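Local coordinates for carboxysome shell vertex protein CcmL (Nostoc sp., PDB 4N8X), which probably forms the pentameric vertices of the carboxysome, the polyhedral compartment that sequesters RuBisCO, and so helps its otherwise flat shell to curve and close, at residues Ile3-Gly8 with Asp53-Ile58; Gly21-Leu26 with Ala43-Val48; Leu26-Asp31 with Gln38-Ala43. One frame throughout, in Å; residues are numbered along the deposited sequence.

All three contacts are antiparallel strand pairings in one sheet, in which strands 39-44, 24-30, 2-11 and 55-60 lie side by side in that order across the sheet. Interaction 1 joins 2-11 to 55-60, while interactions 2 and 3 are successive parts of the pairing between 24-30 and 39-44 and share Leu26 and Ala43. Along the chain, interaction 3 is nested inside the loop closed by interaction 2, and both lie inside that of interaction 1. The centres of interactions 1 and 3 are about 7 Å apart, those of 1 and 2 about 12 Å, those of 2 and 3 about 14 Å. Each also touches neighbouring subunits, so the sheet that shapes the monomer also helps to build the pentamer.

Interaction 1 of 3, residues Ile3-Gly8 with Asp53-Ile58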
loop_
_atom_site.group_PDB
_atom_site.type_symbol
_atom_site.label_atom_id
_atom_site.label_comp_id
_atom_site.label_asym_id
_atom_site.label_seq_id
_atom_site.Cartn_x
_atom_site.Cartn_y
_atom_site.Cartn_z
ATOM N N ILE A 3 1.949 -3.615 14.874
ATOM C CA ILE A 3 1.538 -4.067 16.203
ATOM C C ILE A 3 0.195 -3.416 16.503
ATOM O O ILE A 3 0.008 -2.237 16.225
ATOM C CB ILE A 3 2.594 -3.578 17.253
ATOM C CG1 ILE A 3 3.938 -4.222 16.962
ATOM C CG2 ILE A 3 2.196 -3.901 18.731
ATOM C CD1 ILE A 3 5.081 -3.476 17.572
ATOM N N ALA A 4 -0.749 -4.171 17.040
ATOM C CA ALA A 4 -2.059 -3.625 17.383
ATOM C C ALA A 4 -2.614 -4.345 18.608
ATOM O O ALA A 4 -2.116 -5.390 18.971
ATOM C CB ALA A 4 -2.999 -3.751 16.211
ATOM N N LYS A 5 -3.640 -3.773 19.238
ATOM C CA LYS A 5 -4.263 -4.348 20.431
ATOM C C LYS A 5 -5.686 -4.768 20.085
ATOM O O LYS A 5 -6.452 -4.020 19.445
ATOM C CB LYS A 5 -4.264 -3.312 21.566
ATOM C CG LYS A 5 -4.845 -3.742 22.924
ATOM C CD LYS A 5 -4.984 -2.484 23.837
ATOM C CE LYS A 5 -5.495 -2.826 25.244
ATOM N NZ LYS A 5 -5.657 -1.599 26.132
ATOM N N VAL A 6 -6.035 -5.980 20.480
ATOM C CA VAL A 6 -7.370 -6.519 20.232
ATOM C C VAL A 6 -8.371 -5.802 21.112
ATOM O O VAL A 6 -8.338 -5.895 22.337
ATOM C CB VAL A 6 -7.428 -8.032 20.522
ATOM C CG1 VAL A 6 -8.856 -8.567 20.305
ATOM C CG2 VAL A 6 -6.476 -8.761 19.562
ATOM N N ARG A 7 -9.309 -5.117 20.481
ATOM C CA ARG A 7 -10.302 -4.375 21.229
ATOM C C ARG A 7 -11.680 -5.046 21.198
ATOM O O ARG A 7 -12.425 -4.988 22.183
ATOM C CB ARG A 7 -10.360 -2.912 20.716
ATOM C CG ARG A 7 -9.107 -2.096 20.982
ATOM C CD ARG A 7 -8.737 -2.071 22.486
ATOM N NE ARG A 7 -9.868 -1.737 23.366
ATOM C CZ ARG A 7 -10.318 -0.507 23.564
ATOM N NH1 ARG A 7 -11.333 -0.299 24.384
ATOM N NH2 ARG A 7 -9.755 0.525 22.921
ATOM N N GLY A 8 -12.005 -5.735 20.106
ATOM C CA GLY A 8 -13.345 -6.274 19.989
ATOM C C GLY A 8 -13.607 -7.000 18.682
ATOM O O GLY A 8 -12.680 -7.371 17.958
ATOM N N ASP A 53 -7.713 -7.565 24.419
ATOM C CA ASP A 53 -6.645 -6.715 24.947
ATOM C C ASP A 53 -5.252 -7.277 24.782
ATOM O O ASP A 53 -4.294 -6.679 25.239
ATOM C CB ASP A 53 -6.914 -6.371 26.419
ATOM C CG ASP A 53 -8.172 -5.563 26.578
ATOM O OD1 ASP A 53 -8.476 -4.770 25.661
ATOM O OD2 ASP A 53 -8.878 -5.754 27.568
ATOM N N GLU A 54 -5.126 -8.402 24.083
ATOM C CA GLU A 54 -3.809 -8.880 23.676
ATOM C C GLU A 54 -3.234 -7.978 22.576
ATOM O O GLU A 54 -3.980 -7.393 21.787
ATOM C CB GLU A 54 -3.914 -10.330 23.191
ATOM C CG GLU A 54 -4.039 -11.299 24.365
ATOM C CD GLU A 54 -4.014 -12.762 23.955
ATOM O OE1 GLU A 54 -4.619 -13.085 22.927
ATOM O OE2 GLU A 54 -3.394 -13.580 24.667
ATOM N N TRP A 55 -1.903 -7.858 22.564
ATOM C CA TRP A 55 -1.144 -7.313 21.452
ATOM C C TRP A 55 -0.853 -8.395 20.404
ATOM O O TRP A 55 -0.460 -9.523 20.716
ATOM C CB TRP A 55 0.174 -6.719 21.970
ATOM C CG TRP A 55 -0.006 -5.408 22.722
ATOM C CD1 TRP A 55 -1.106 -5.007 23.426
ATOM C CD2 TRP A 55 0.952 -4.340 22.827
ATOM N NE1 TRP A 55 -0.890 -3.741 23.977
ATOM C CE2 TRP A 55 0.360 -3.318 23.621
ATOM C CE3 TRP A 55 2.252 -4.158 22.346
ATOM C CZ2 TRP A 55 1.028 -2.124 23.936
ATOM C CZ3 TRP A 55 2.916 -2.946 22.658
ATOM C CH2 TRP A 55 2.295 -1.962 23.450
ATOM N N VAL A 56 -1.012 -8.030 19.145
ATOM C CA VAL A 56 -0.861 -8.977 18.067
ATOM C C VAL A 56 -0.089 -8.283 16.939
ATOM O O VAL A 56 0.016 -7.063 16.924
ATOM C CB VAL A 56 -2.247 -9.405 17.541
ATOM C CG1 VAL A 56 -3.007 -10.171 18.628
ATOM C CG2 VAL A 56 -3.060 -8.171 17.113
ATOM N N LEU A 57 0.461 -9.082 16.027
ATOM C CA LEU A 57 0.990 -8.578 14.781
ATOM C C LEU A 57 -0.065 -8.750 13.686
ATOM O O LEU A 57 -0.690 -9.812 13.572
ATOM C CB LEU A 57 2.234 -9.363 14.402
ATOM C CG LEU A 57 3.380 -9.166 15.357
ATOM C CD1 LEU A 57 4.430 -10.196 15.034
ATOM C CD2 LEU A 57 3.935 -7.765 15.081
ATOM N N ILE A 58 -0.207 -7.717 12.868
ATOM C CA ILE A 58 -1.100 -7.719 11.716
ATOM C C ILE A 58 -0.248 -7.709 10.433
ATOM O O ILE A 58 0.658 -6.899 10.304
ATOM C CB ILE A 58 -1.911 -6.435 11.695
ATOM C CG1 ILE A 58 -2.793 -6.286 12.961
ATOM C CG2 ILE A 58 -2.861 -6.424 10.468
ATOM C CD1 ILE A 58 -3.653 -4.961 12.895
HETATM O O HOH W 1 -2.520 -2.265 26.382
#
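Lys5 runs out beside Trp55 and across Asp53, and its path shows how strand 2-11 meets strand 55-60. With CG anti to the backbone N (chi1 -178°) and every later torsion extended, the chain is nearly straight. Its CB lies 4.0 Å from Trp55 CD1, and CG stays close to the same indole carbon while nearing the backbone O of Asp53. Further out, CE comes to 3.6 Å from Asp53 OD1. At the tip, NZ remains 4.3 Å from Asp53 OD1, too far for a salt bridge, and instead makes a weak bond to a water that also accepts from Trp55 NE1. A lysine suits this place because its first methylenes pack against the pyrrole side of the indole at CD1 while the ammonium reaches polar surroundings. Asp53 also lies near Arg7, whose NE forms its salt bridge with Glu89 of a neighbouring subunit.

Further along the indole, Ile3 CG2 packs 3.6 Å from Trp55 CE3, and Tyr94 stacks on the tryptophan. The other face of the sheet carries smaller groups: Ala4 CB is short enough to receive Ile58 CD1 at 3.6 Å, and Val6 CG2 meets Val56 CG1, the two valines crossing at about a right angle.

Ala4 and Val56 exchange two backbone hydrogen bonds, and Val6 N donates to Glu54 O almost straight (172°). The 2.7 Å bond from Asp53 N to Val6 O is more bent, where the loop enters the strand. On its other edge, strand 2-11 has a classic beta bulge, Arg7 and Gly8 both facing Leu26 of strand 24-30, within the antiparallel beta barrel of the CcmL/EutN family.

Interaction 2 of 3, residues Gly21-Leu26 with Ala43-Val48; sequences GVKLLL and AADNSV
Leu25 and Asp45 meet through an unlike pair of groups: Leu25 CD1 packs 3.7 Å from Asp45 CB and also touches the carboxylate at OD2. Leucine fits here because its branched end covers the aliphatic root of the aspartate. Nearby, Val22 CG1 lies 3.7 Å from Ala44 CB, a small methyl that lets the valine close in, and it also approaches the amide of Asn46. The methylenes of Lys23 run past the backbone O of Asp45.

Behind these side chains stands the backbone. Leu25 and Ala43 form a hydrogen-bonded antiparallel pair, with Leu25 N reaching Ala43 O nearly straight (177°). One step on, Asp45 N donates to Lys23 O at 2.9 Å, carrying the pairing past the end of strand 39-44.

Farther out, waters link the polar ends. Lys23 bends at chi3 (-72°), bringing NZ to 2.8 Å from a water that donates in turn to Asp45 OD2; a second water joins Asp45 O to NZ, the latter bond weak. Asp45 CG is anti to the backbone N (chi1 177°), carrying the carboxylate to the chain that follows: OD1 accepts from Val48 N at 3.1 Å and from Gly49 N, while OD2 accepts from Ala50 N. Aspartate suits this buried corner because its short carboxylate can gather several backbone N-H groups. Its bond to the amide three residues on is an Asx motif, here shaping the loop that leaves the barrel strand.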
loop_
_atom_site.group_PDB
_atom_site.type_symbol
_atom_site.label_atom_id
_atom_site.label_comp_id
_atom_site.label_asym_id
_atom_site.label_seq_id
_atom_site.Cartn_x
_atom_site.Cartn_y
_atom_site.Cartn_z
ATOM N N GLY A 21 -17.865 -17.561 8.128
ATOM C CA GLY A 21 -17.033 -18.239 9.111
ATOM C C GLY A 21 -15.803 -17.464 9.592
ATOM O O GLY A 21 -15.259 -17.748 10.667
ATOM N N VAL A 22 -15.367 -16.481 8.816
ATOM C CA VAL A 22 -14.184 -15.713 9.169
ATOM C C VAL A 22 -14.414 -14.739 10.341
ATOM O O VAL A 22 -15.222 -13.793 10.241
ATOM C CB VAL A 22 -13.724 -14.913 7.953
ATOM C CG1 VAL A 22 -12.469 -14.101 8.291
ATOM C CG2 VAL A 22 -13.505 -15.856 6.762
ATOM N N LYS A 23 -13.709 -14.957 11.443
ATOM C CA LYS A 23 -13.780 -14.052 12.594
ATOM C C LYS A 23 -13.127 -12.726 12.231
ATOM O O LYS A 23 -11.990 -12.703 11.702
ATOM C CB LYS A 23 -13.056 -14.668 13.795
ATOM C CG LYS A 23 -12.897 -13.736 14.983
ATOM C CD LYS A 23 -12.049 -14.403 16.021
ATOM C CE LYS A 23 -12.775 -15.520 16.703
ATOM N NZ LYS A 23 -11.872 -16.265 17.649
ATOM N N LEU A 24 -13.817 -11.615 12.498
ATOM C CA LEU A 24 -13.247 -10.280 12.247
ATOM C C LEU A 24 -13.041 -9.575 13.570
ATOM O O LEU A 24 -13.972 -9.495 14.386
ATOM C CB LEU A 24 -14.215 -9.459 11.412
ATOM C CG LEU A 24 -14.570 -10.222 10.142
ATOM C CD1 LEU A 24 -15.807 -9.633 9.525
ATOM C CD2 LEU A 24 -13.380 -10.090 9.192
ATOM N N LEU A 25 -11.825 -9.081 13.789
ATOM C CA LEU A 25 -11.482 -8.386 15.036
ATOM C C LEU A 25 -11.282 -6.898 14.813
ATOM O O LEU A 25 -10.718 -6.499 13.792
ATOM C CB LEU A 25 -10.173 -8.934 15.593
ATOM C CG LEU A 25 -10.206 -10.418 16.004
ATOM C CD1 LEU A 25 -8.910 -10.778 16.741
ATOM C CD2 LEU A 25 -11.410 -10.703 16.873
ATOM N N LEU A 26 -11.691 -6.075 15.779
ATOM C CA LEU A 26 -11.399 -4.624 15.730
ATOM C C LEU A 26 -10.121 -4.405 16.532
ATOM O O LEU A 26 -10.054 -4.725 17.739
ATOM C CB LEU A 26 -12.547 -3.825 16.374
ATOM C CG LEU A 26 -12.359 -2.302 16.532
ATOM C CD1 LEU A 26 -12.322 -1.576 15.155
ATOM C CD2 LEU A 26 -13.445 -1.781 17.399
ATOM N N ALA A 43 -9.216 -6.827 11.147
ATOM C CA ALA A 43 -8.408 -7.909 10.571
ATOM C C ALA A 43 -9.095 -9.260 10.773
ATOM O O ALA A 43 -9.781 -9.468 11.770
ATOM C CB ALA A 43 -6.992 -7.941 11.222
ATOM N N ALA A 44 -8.841 -10.194 9.865
ATOM C CA ALA A 44 -9.345 -11.550 10.000
ATOM C C ALA A 44 -8.486 -12.275 11.032
ATOM O O ALA A 44 -7.269 -12.064 11.126
ATOM C CB ALA A 44 -9.282 -12.272 8.646
ATOM N N ASP A 45 -9.108 -13.133 11.827
ATOM C CA ASP A 45 -8.318 -13.934 12.759
ATOM C C ASP A 45 -8.847 -15.350 12.735
ATOM O O ASP A 45 -9.502 -15.795 13.647
ATOM C CB ASP A 45 -8.385 -13.357 14.166
ATOM C CG ASP A 45 -7.617 -14.219 15.216
ATOM O OD1 ASP A 45 -6.879 -15.160 14.835
ATOM O OD2 ASP A 45 -7.742 -13.955 16.448
ATOM N N ASN A 46 -8.582 -16.067 11.669
ATOM C CA ASN A 46 -9.107 -17.419 11.593
ATOM C C ASN A 46 -8.051 -18.462 11.932
ATOM O O ASN A 46 -8.331 -19.647 11.939
ATOM C CB ASN A 46 -9.765 -17.682 10.234
ATOM C CG ASN A 46 -8.845 -17.383 9.059
ATOM O OD1 ASN A 46 -7.697 -17.839 9.007
ATOM N ND2 ASN A 46 -9.347 -16.603 8.109
ATOM N N SER A 47 -6.845 -18.008 12.273
ATOM C CA SER A 47 -5.712 -18.930 12.405
ATOM C C SER A 47 -5.022 -18.807 13.766
ATOM O O SER A 47 -4.362 -19.710 14.224
ATOM C CB SER A 47 -4.699 -18.621 11.277
ATOM O OG SER A 47 -3.360 -18.849 11.675
ATOM N N VAL A 48 -5.134 -17.657 14.401
ATOM C CA VAL A 48 -4.321 -17.432 15.589
ATOM C C VAL A 48 -5.152 -17.502 16.879
ATOM O O VAL A 48 -4.791 -18.154 17.837
ATOM C CB VAL A 48 -3.573 -16.088 15.460
ATOM C CG1 VAL A 48 -3.057 -15.627 16.817
ATOM C CG2 VAL A 48 -2.424 -16.219 14.437
HETATM O O HOH W 2 -9.887 -14.328 18.177
HETATM O O HOH W 3 -9.395 -17.591 15.726
#

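Interaction 3 of 3, residues Leu26-Asp31 with Gln38-Ala43; sequences LLQLVD and QKYEVA
Gln28 lies against one face of the Tyr40 ring where strands 24-30 and 39-44 pair antiparallel in the beta barrel of this CcmL/EutN-family subunit. The backbone hydrogen bonds come first. Leu27 and Glu41 form a hydrogen-bonded pair, with Leu27 N meeting Glu41 O at 2.8 Å and Glu41 N returning a bond to Leu27 O. Leu29 N adds a bond to Lys39 O, nearly straight at 168°.

Apolar packing joins the strands on both faces of the sheet. On one, Leu27 CD1 reaches Ala43 CB at 3.6 Å, the small alanine accepting the tip of the longer residue. On the opposite face, Leu26 CD1 touches the ring of Tyr40 at CD2, 4.0 Å away. A separate van der Waals contact sets a methyl against a carboxylate: Leu29 CD2 lies 3.7 Å from Glu41 OE1, the leucine crossing the extended glutamate at about a right angle.

The buried amide of Gln28 is satisfied on both sides: NE2 donates to Leu37 O, and OE1 accepts from Arg7 NH2. Glutamine suits the position because it can donate and accept while its methylenes remain available for packing. Tyr40 OH of a neighbouring subunit bonds to Ile3 N and Val30 O of this chain, so the same tyrosine serves both the strand pair and the pentamer interface.

The aromatic contact is a CH-pi interaction. The Gln28 chain leaves CB opposite its backbone N (chi1 176°) and stays extended, which lays it alongside Tyr40 with its amide plane only 11° from the ring plane; CB stands over the ring face, 4.0 Å from the centroid of the Tyr40 ring.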
loop_
_atom_site.group_PDB
_atom_site.type_symbol
_atom_site.label_atom_id
_atom_site.label_comp_id
_atom_site.label_asym_id
_atom_site.label_seq_id
_atom_site.Cartn_x
_atom_site.Cartn_y
_atom_site.Cartn_z
ATOM N N LEU A 26 -11.691 -6.075 15.779
ATOM C CA LEU A 26 -11.399 -4.624 15.730
ATOM C C LEU A 26 -10.121 -4.405 16.532
ATOM O O LEU A 26 -10.054 -4.725 17.739
ATOM C CB LEU A 26 -12.547 -3.825 16.374
ATOM C CG LEU A 26 -12.359 -2.302 16.532
ATOM C CD1 LEU A 26 -12.322 -1.576 15.155
ATOM C CD2 LEU A 26 -13.445 -1.781 17.399
ATOM N N LEU A 27 -9.113 -3.846 15.868
ATOM C CA LEU A 27 -7.784 -3.648 16.461
ATOM C C LEU A 27 -7.409 -2.159 16.551
ATOM O O LEU A 27 -7.783 -1.376 15.684
ATOM C CB LEU A 27 -6.767 -4.393 15.600
ATOM C CG LEU A 27 -7.195 -5.853 15.351
ATOM C CD1 LEU A 27 -6.195 -6.571 14.442
ATOM C CD2 LEU A 27 -7.257 -6.619 16.632
ATOM N N GLN A 28 -6.715 -1.786 17.625
ATOM C CA GLN A 28 -6.243 -0.419 17.839
ATOM C C GLN A 28 -4.752 -0.449 17.607
ATOM O O GLN A 28 -4.043 -1.194 18.272
ATOM C CB GLN A 28 -6.563 0.046 19.285
ATOM C CG GLN A 28 -6.017 1.461 19.646
ATOM C CD GLN A 28 -6.334 1.883 21.062
ATOM O OE1 GLN A 28 -6.782 1.067 21.867
ATOM N NE2 GLN A 28 -6.081 3.174 21.392
ATOM N N LEU A 29 -4.283 0.370 16.664
ATOM C CA LEU A 29 -2.875 0.392 16.257
ATOM C C LEU A 29 -1.945 0.881 17.357
ATOM O O LEU A 29 -2.331 1.672 18.206
ATOM C CB LEU A 29 -2.689 1.250 14.993
ATOM C CG LEU A 29 -3.109 0.480 13.721
ATOM C CD1 LEU A 29 -2.407 -0.841 13.658
ATOM C CD2 LEU A 29 -4.600 0.246 13.603
ATOM N N VAL A 30 -0.716 0.383 17.345
ATOM C CA VAL A 30 0.314 0.779 18.321
ATOM C C VAL A 30 1.441 1.437 17.529
ATOM O O VAL A 30 1.734 1.007 16.393
ATOM C CB VAL A 30 0.817 -0.464 19.115
ATOM C CG1 VAL A 30 2.034 -0.138 19.983
ATOM C CG2 VAL A 30 -0.321 -1.042 20.001
ATOM N N ASP A 31 2.050 2.481 18.082
ATOM C CA ASP A 31 3.198 3.094 17.422
ATOM C C ASP A 31 4.512 2.422 17.845
ATOM O O ASP A 31 4.514 1.457 18.612
ATOM C CB ASP A 31 3.258 4.633 17.600
ATOM C CG ASP A 31 3.686 5.083 18.995
ATOM O OD1 ASP A 31 4.093 4.255 19.851
ATOM O OD2 ASP A 31 3.629 6.309 19.254
ATOM N N GLN A 38 -5.064 6.584 18.115
ATOM C CA GLN A 38 -6.508 6.618 17.837
ATOM C C GLN A 38 -6.763 6.237 16.376
ATOM O O GLN A 38 -7.473 6.933 15.655
ATOM C CB GLN A 38 -7.130 7.985 18.192
ATOM C CG GLN A 38 -7.034 8.332 19.704
ATOM C CD GLN A 38 -7.777 7.321 20.595
ATOM O OE1 GLN A 38 -8.706 6.657 20.138
ATOM N NE2 GLN A 38 -7.349 7.182 21.849
ATOM N N LYS A 39 -6.153 5.126 15.966
ATOM C CA LYS A 39 -6.269 4.565 14.642
ATOM C C LYS A 39 -6.613 3.108 14.827
ATOM O O LYS A 39 -5.960 2.403 15.619
ATOM C CB LYS A 39 -4.941 4.649 13.896
ATOM C CG LYS A 39 -4.492 6.057 13.566
ATOM C CD LYS A 39 -3.509 6.104 12.394
ATOM C CE LYS A 39 -2.715 7.433 12.386
ATOM N NZ LYS A 39 -2.153 7.785 11.042
ATOM N N TYR A 40 -7.609 2.640 14.070
ATOM C CA TYR A 40 -8.122 1.285 14.220
ATOM C C TYR A 40 -8.214 0.596 12.854
ATOM O O TYR A 40 -8.224 1.250 11.825
ATOM C CB TYR A 40 -9.520 1.318 14.830
ATOM C CG TYR A 40 -9.566 1.717 16.300
ATOM C CD1 TYR A 40 -9.324 3.031 16.691
ATOM C CD2 TYR A 40 -9.879 0.776 17.303
ATOM C CE1 TYR A 40 -9.382 3.413 18.038
ATOM C CE2 TYR A 40 -9.931 1.163 18.664
ATOM C CZ TYR A 40 -9.676 2.479 19.010
ATOM O OH TYR A 40 -9.726 2.901 20.330
ATOM N N GLU A 41 -8.302 -0.716 12.859
ATOM C CA GLU A 41 -8.562 -1.453 11.633
ATOM C C GLU A 41 -9.229 -2.752 11.973
ATOM O O GLU A 41 -9.273 -3.125 13.143
ATOM C CB GLU A 41 -7.296 -1.674 10.817
ATOM C CG GLU A 41 -6.265 -2.618 11.377
ATOM C CD GLU A 41 -4.956 -2.523 10.563
ATOM O OE1 GLU A 41 -4.540 -1.396 10.235
ATOM O OE2 GLU A 41 -4.364 -3.561 10.218
ATOM N N VAL A 42 -9.755 -3.427 10.948
ATOM C CA VAL A 42 -10.407 -4.718 11.131
ATOM C C VAL A 42 -9.561 -5.744 10.434
ATOM O O VAL A 42 -9.220 -5.550 9.264
ATOM C CB VAL A 42 -11.816 -4.691 10.523
ATOM C CG1 VAL A 42 -12.564 -6.027 10.779
ATOM C CG2 VAL A 42 -12.587 -3.510 11.096
ATOM N N ALA A 43 -9.216 -6.827 11.147
ATOM C CA ALA A 43 -8.408 -7.909 10.571
ATOM C C ALA A 43 -9.095 -9.260 10.773
ATOM O O ALA A 43 -9.781 -9.468 11.770
ATOM C CB ALA A 43 -6.992 -7.941 11.222
#